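Local coordinates for DUF3209 family protein (Thermus thermophilus, PDB 2EHW) that is of unknown function but folds into an all-helical structure with a long C-terminal helix, part of which is predicted to form a coiled coil, at residues L50-L61 and V84-R95. Residues are numbered along the deposited sequence; the frame is centred on the assembly and turned at random.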
loop_
_atom_site.group_PDB
_atom_site.type_symbol
_atom_site.label_atom_id
_atom_site.label_comp_id
_atom_site.label_asym_id
_atom_site.label_seq_id
_atom_site.Cartn_x
_atom_site.Cartn_y
_atom_site.Cartn_z
ATOM N N LEU A 50 -5.392 -0.458 6.346
ATOM C CA LEU A 50 -4.506 0.575 5.833
ATOM C C LEU A 50 -3.196 0.620 6.621
ATOM O O LEU A 50 -2.107 0.602 6.037
ATOM C CB LEU A 50 -5.220 1.927 5.856
ATOM C CG LEU A 50 -6.467 1.942 4.963
ATOM C CD1 LEU A 50 -7.155 3.292 5.045
ATOM C CD2 LEU A 50 -6.078 1.625 3.531
ATOM N N PRO A 51 -3.279 0.646 7.958
ATOM C CA PRO A 51 -2.035 0.686 8.736
ATOM C C PRO A 51 -1.083 -0.441 8.347
ATOM O O PRO A 51 0.105 -0.209 8.097
ATOM C CB PRO A 51 -2.521 0.555 10.178
ATOM C CG PRO A 51 -3.870 1.227 10.137
ATOM C CD PRO A 51 -4.459 0.691 8.839
ATOM N N ALA A 52 -1.604 -1.662 8.302
ATOM C CA ALA A 52 -0.784 -2.815 7.937
ATOM C C ALA A 52 -0.261 -2.644 6.521
ATOM O O ALA A 52 0.825 -3.112 6.182
ATOM C CB ALA A 52 -1.601 -4.108 8.037
ATOM N N LEU A 53 -1.041 -1.977 5.680
ATOM C CA LEU A 53 -0.611 -1.773 4.307
ATOM C C LEU A 53 0.605 -0.842 4.292
ATOM O O LEU A 53 1.622 -1.153 3.689
ATOM C CB LEU A 53 -1.758 -1.195 3.483
ATOM C CG LEU A 53 -1.684 -1.428 1.976
ATOM C CD1 LEU A 53 -1.230 -2.853 1.682
ATOM C CD2 LEU A 53 -3.050 -1.160 1.372
ATOM N N GLU A 54 0.495 0.293 4.974
ATOM C CA GLU A 54 1.595 1.242 5.043
ATOM C C GLU A 54 2.825 0.599 5.685
ATOM O O GLU A 54 3.938 0.779 5.207
ATOM C CB GLU A 54 1.193 2.483 5.848
ATOM C CG GLU A 54 -0.148 3.055 5.458
ATOM C CD GLU A 54 -0.317 4.506 5.867
ATOM O OE1 GLU A 54 -0.124 4.839 7.057
ATOM O OE2 GLU A 54 -0.653 5.322 4.984
ATOM N N GLU A 55 2.625 -0.155 6.761
ATOM C CA GLU A 55 3.753 -0.793 7.423
ATOM C C GLU A 55 4.498 -1.718 6.464
ATOM O O GLU A 55 5.713 -1.612 6.321
ATOM C CB GLU A 55 3.296 -1.575 8.665
ATOM C CG GLU A 55 4.445 -1.965 9.610
ATOM C CD GLU A 55 3.969 -2.679 10.872
ATOM O OE1 GLU A 55 3.437 -3.807 10.768
ATOM O OE2 GLU A 55 4.118 -2.112 11.977
ATOM N N ALA A 56 3.781 -2.615 5.796
ATOM C CA ALA A 56 4.433 -3.519 4.856
ATOM C C ALA A 56 5.138 -2.745 3.741
ATOM O O ALA A 56 6.199 -3.160 3.257
ATOM C CB ALA A 56 3.423 -4.485 4.256
ATOM N N LEU A 57 4.555 -1.621 3.334
ATOM C CA LEU A 57 5.153 -0.820 2.268
ATOM C C LEU A 57 6.477 -0.213 2.729
ATOM O O LEU A 57 7.442 -0.173 1.966
ATOM C CB LEU A 57 4.193 0.284 1.817
ATOM C CG LEU A 57 4.649 1.134 0.618
ATOM C CD1 LEU A 57 5.134 0.235 -0.519
ATOM C CD2 LEU A 57 3.494 2.003 0.143
ATOM N N ARG A 58 6.515 0.253 3.976
ATOM C CA ARG A 58 7.735 0.840 4.526
ATOM C C ARG A 58 8.844 -0.205 4.529
ATOM O O ARG A 58 10.009 0.104 4.252
ATOM C CB ARG A 58 7.488 1.381 5.942
ATOM C CG ARG A 58 7.123 2.870 5.952
ATOM C CD ARG A 58 7.030 3.452 7.361
ATOM N NE ARG A 58 5.669 3.410 7.885
ATOM C CZ ARG A 58 5.243 2.560 8.810
ATOM N NH1 ARG A 58 6.069 1.661 9.341
ATOM N NH2 ARG A 58 3.982 2.609 9.206
ATOM N N GLU A 59 8.471 -1.446 4.826
ATOM C CA GLU A 59 9.431 -2.545 4.826
ATOM C C GLU A 59 10.002 -2.703 3.423
ATOM O O GLU A 59 11.214 -2.813 3.239
ATOM C CB GLU A 59 8.759 -3.861 5.235
ATOM C CG GLU A 59 8.640 -4.104 6.733
ATOM C CD GLU A 59 8.456 -5.585 7.071
ATOM O OE1 GLU A 59 7.320 -6.104 6.967
ATOM O OE2 GLU A 59 9.464 -6.236 7.423
ATOM N N ALA A 60 9.120 -2.706 2.428
ATOM C CA ALA A 60 9.543 -2.865 1.044
ATOM C C ALA A 60 10.444 -1.723 0.589
ATOM O O ALA A 60 11.356 -1.933 -0.217
ATOM C CB ALA A 60 8.327 -2.974 0.135
ATOM N N LEU A 61 10.205 -0.519 1.102
ATOM C CA LEU A 61 11.031 0.619 0.717
ATOM C C LEU A 61 12.447 0.457 1.272
ATOM O O LEU A 61 13.412 0.901 0.660
ATOM C CB LEU A 61 10.398 1.941 1.191
ATOM C CG LEU A 61 9.256 2.483 0.306
ATOM C CD1 LEU A 61 8.553 3.663 0.976
ATOM C CD2 LEU A 61 9.824 2.899 -1.056
ATOM N N VAL A 84 7.664 4.362 -5.861
ATOM C CA VAL A 84 7.018 3.722 -4.723
ATOM C C VAL A 84 6.696 4.764 -3.655
ATOM O O VAL A 84 5.636 4.721 -3.028
ATOM C CB VAL A 84 7.901 2.603 -4.134
ATOM C CG1 VAL A 84 7.218 1.970 -2.912
ATOM C CG2 VAL A 84 8.150 1.535 -5.201
ATOM N N GLU A 85 7.604 5.716 -3.474
ATOM C CA GLU A 85 7.423 6.777 -2.490
ATOM C C GLU A 85 6.280 7.720 -2.845
ATOM O O GLU A 85 5.595 8.229 -1.965
ATOM C CB GLU A 85 8.710 7.581 -2.338
ATOM C CG GLU A 85 9.715 6.978 -1.381
ATOM C CD GLU A 85 11.115 7.496 -1.635
ATOM O OE1 GLU A 85 11.255 8.649 -2.090
ATOM O OE2 GLU A 85 12.079 6.752 -1.371
ATOM N N ALA A 86 6.088 7.968 -4.136
ATOM C CA ALA A 86 5.005 8.841 -4.574
ATOM C C ALA A 86 3.704 8.157 -4.194
ATOM O O ALA A 86 2.777 8.791 -3.694
ATOM C CB ALA A 86 5.068 9.054 -6.094
HETATM N N MSE A 87 3.647 6.855 -4.442
HETATM C CA MSE A 87 2.467 6.063 -4.134
HETATM C C MSE A 87 2.249 5.973 -2.627
HETATM O O MSE A 87 1.112 5.952 -2.158
HETATM C CB MSE A 87 2.597 4.659 -4.742
HETATM C CG MSE A 87 2.633 4.645 -6.273
HETATM SE SE MSE A 87 1.137 5.598 -7.122
HETATM C CE MSE A 87 1.990 7.333 -7.319
ATOM N N GLU A 88 3.335 5.917 -1.865
ATOM C CA GLU A 88 3.204 5.853 -0.422
ATOM C C GLU A 88 2.488 7.128 -0.020
ATOM O O GLU A 88 1.586 7.116 0.815
ATOM C CB GLU A 88 4.574 5.798 0.256
ATOM C CG GLU A 88 4.500 5.759 1.776
ATOM C CD GLU A 88 5.866 5.851 2.428
ATOM O OE1 GLU A 88 6.656 6.724 2.006
ATOM O OE2 GLU A 88 6.143 5.061 3.363
ATOM N N GLY A 89 2.896 8.234 -0.627
ATOM C CA GLY A 89 2.261 9.499 -0.318
ATOM C C GLY A 89 0.771 9.432 -0.586
ATOM O O GLY A 89 -0.027 9.937 0.202
ATOM N N ARG A 90 0.381 8.801 -1.689
ATOM C CA ARG A 90 -1.035 8.714 -2.000
ATOM C C ARG A 90 -1.753 7.773 -1.054
ATOM O O ARG A 90 -2.918 7.987 -0.724
ATOM C CB ARG A 90 -1.232 8.287 -3.446
ATOM C CG ARG A 90 -0.791 9.365 -4.421
ATOM C CD ARG A 90 -1.246 9.064 -5.817
ATOM N NE ARG A 90 -2.698 9.126 -5.908
ATOM C CZ ARG A 90 -3.377 9.060 -7.048
ATOM N NH1 ARG A 90 -2.734 8.929 -8.205
ATOM N NH2 ARG A 90 -4.701 9.125 -7.030
ATOM N N LEU A 91 -1.055 6.735 -0.607
ATOM C CA LEU A 91 -1.649 5.783 0.322
ATOM C C LEU A 91 -1.917 6.489 1.652
ATOM O O LEU A 91 -2.973 6.299 2.261
ATOM C CB LEU A 91 -0.717 4.585 0.535
ATOM C CG LEU A 91 -1.103 3.586 1.632
ATOM C CD1 LEU A 91 -2.506 3.039 1.388
ATOM C CD2 LEU A 91 -0.078 2.451 1.670
ATOM N N LYS A 92 -0.968 7.307 2.097
ATOM C CA LYS A 92 -1.141 8.032 3.349
ATOM C C LYS A 92 -2.321 8.993 3.217
ATOM O O LYS A 92 -3.076 9.201 4.165
ATOM C CB LYS A 92 0.125 8.814 3.715
ATOM C CG LYS A 92 1.318 7.956 4.143
ATOM C CD LYS A 92 2.484 8.836 4.612
ATOM C CE LYS A 92 2.056 9.724 5.789
ATOM N NZ LYS A 92 2.967 10.890 6.023
ATOM N N ALA A 93 -2.470 9.570 2.030
ATOM C CA ALA A 93 -3.560 10.490 1.746
ATOM C C ALA A 93 -4.894 9.744 1.858
ATOM O O ALA A 93 -5.860 10.259 2.422
ATOM C CB ALA A 93 -3.404 11.074 0.346
ATOM N N LEU A 94 -4.941 8.531 1.321
ATOM C CA LEU A 94 -6.166 7.746 1.381
ATOM C C LEU A 94 -6.520 7.459 2.847
ATOM O O LEU A 94 -7.686 7.544 3.256
ATOM C CB LEU A 94 -5.988 6.432 0.615
ATOM C CG LEU A 94 -7.247 5.595 0.341
ATOM C CD1 LEU A 94 -8.160 6.312 -0.668
ATOM C CD2 LEU A 94 -6.826 4.230 -0.224
ATOM N N ARG A 95 -5.507 7.139 3.643
ATOM C CA ARG A 95 -5.730 6.844 5.052
ATOM C C ARG A 95 -6.224 8.063 5.822
ATOM O O ARG A 95 -7.117 7.948 6.662
ATOM C CB ARG A 95 -4.456 6.312 5.706
ATOM C CG ARG A 95 -4.566 6.235 7.221
ATOM C CD ARG A 95 -3.392 5.523 7.822
ATOM N NE ARG A 95 -3.442 5.503 9.280
ATOM C CZ ARG A 95 -2.579 4.833 10.042
ATOM N NH1 ARG A 95 -1.603 4.130 9.478
ATOM N NH2 ARG A 95 -2.691 4.865 11.366
#
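Leu50 lays its CD1 methyl against the backbone of Arg95, 3.8 Å from Arg95 CA. Pro51 lies against the guanidinium of Arg95. Pro51 CG sits over one face of it, toward the rim, 3.7 Å from Arg95 NH1. The Arg95 chain runs extended from CG to NE and carries NH1 to Glu54 OE1, a salt bridge of 2.9 Å. The bond is bent, 135° at the hydrogen, and reaches OE1 from above the carboxylate plane. Glu54 OE2 comes within 3.2 Å of Lys92 CA. Glu54 CG lies 3.8 Å from Leu91 CD2. An alanine in place of Glu54 would probably leave Arg95 without this carboxylate mate and open a gap beside Leu91. Helices 50-70 and 75-115 form a helical hairpin; segments 50-61 and 84-95 run antiparallel, at 163°. Leu91 is a knob in the hole made by Leu50, Leu53, Glu54 and Leu57. Leu53 also touches Ala12 and Ile13 of helix 4-16. Leu57 has CG anti to the backbone N (chi1 -175°); with chi2 this brings CD1 to Val84 CG1 and CD2 to Leu91 CD2. Arg58 passes CG by Glu88 OE2. Leu61 CD2 packs tightly on Val84 CG1, at 3.3 Å, while CD1 meets the Glu88 carboxylate.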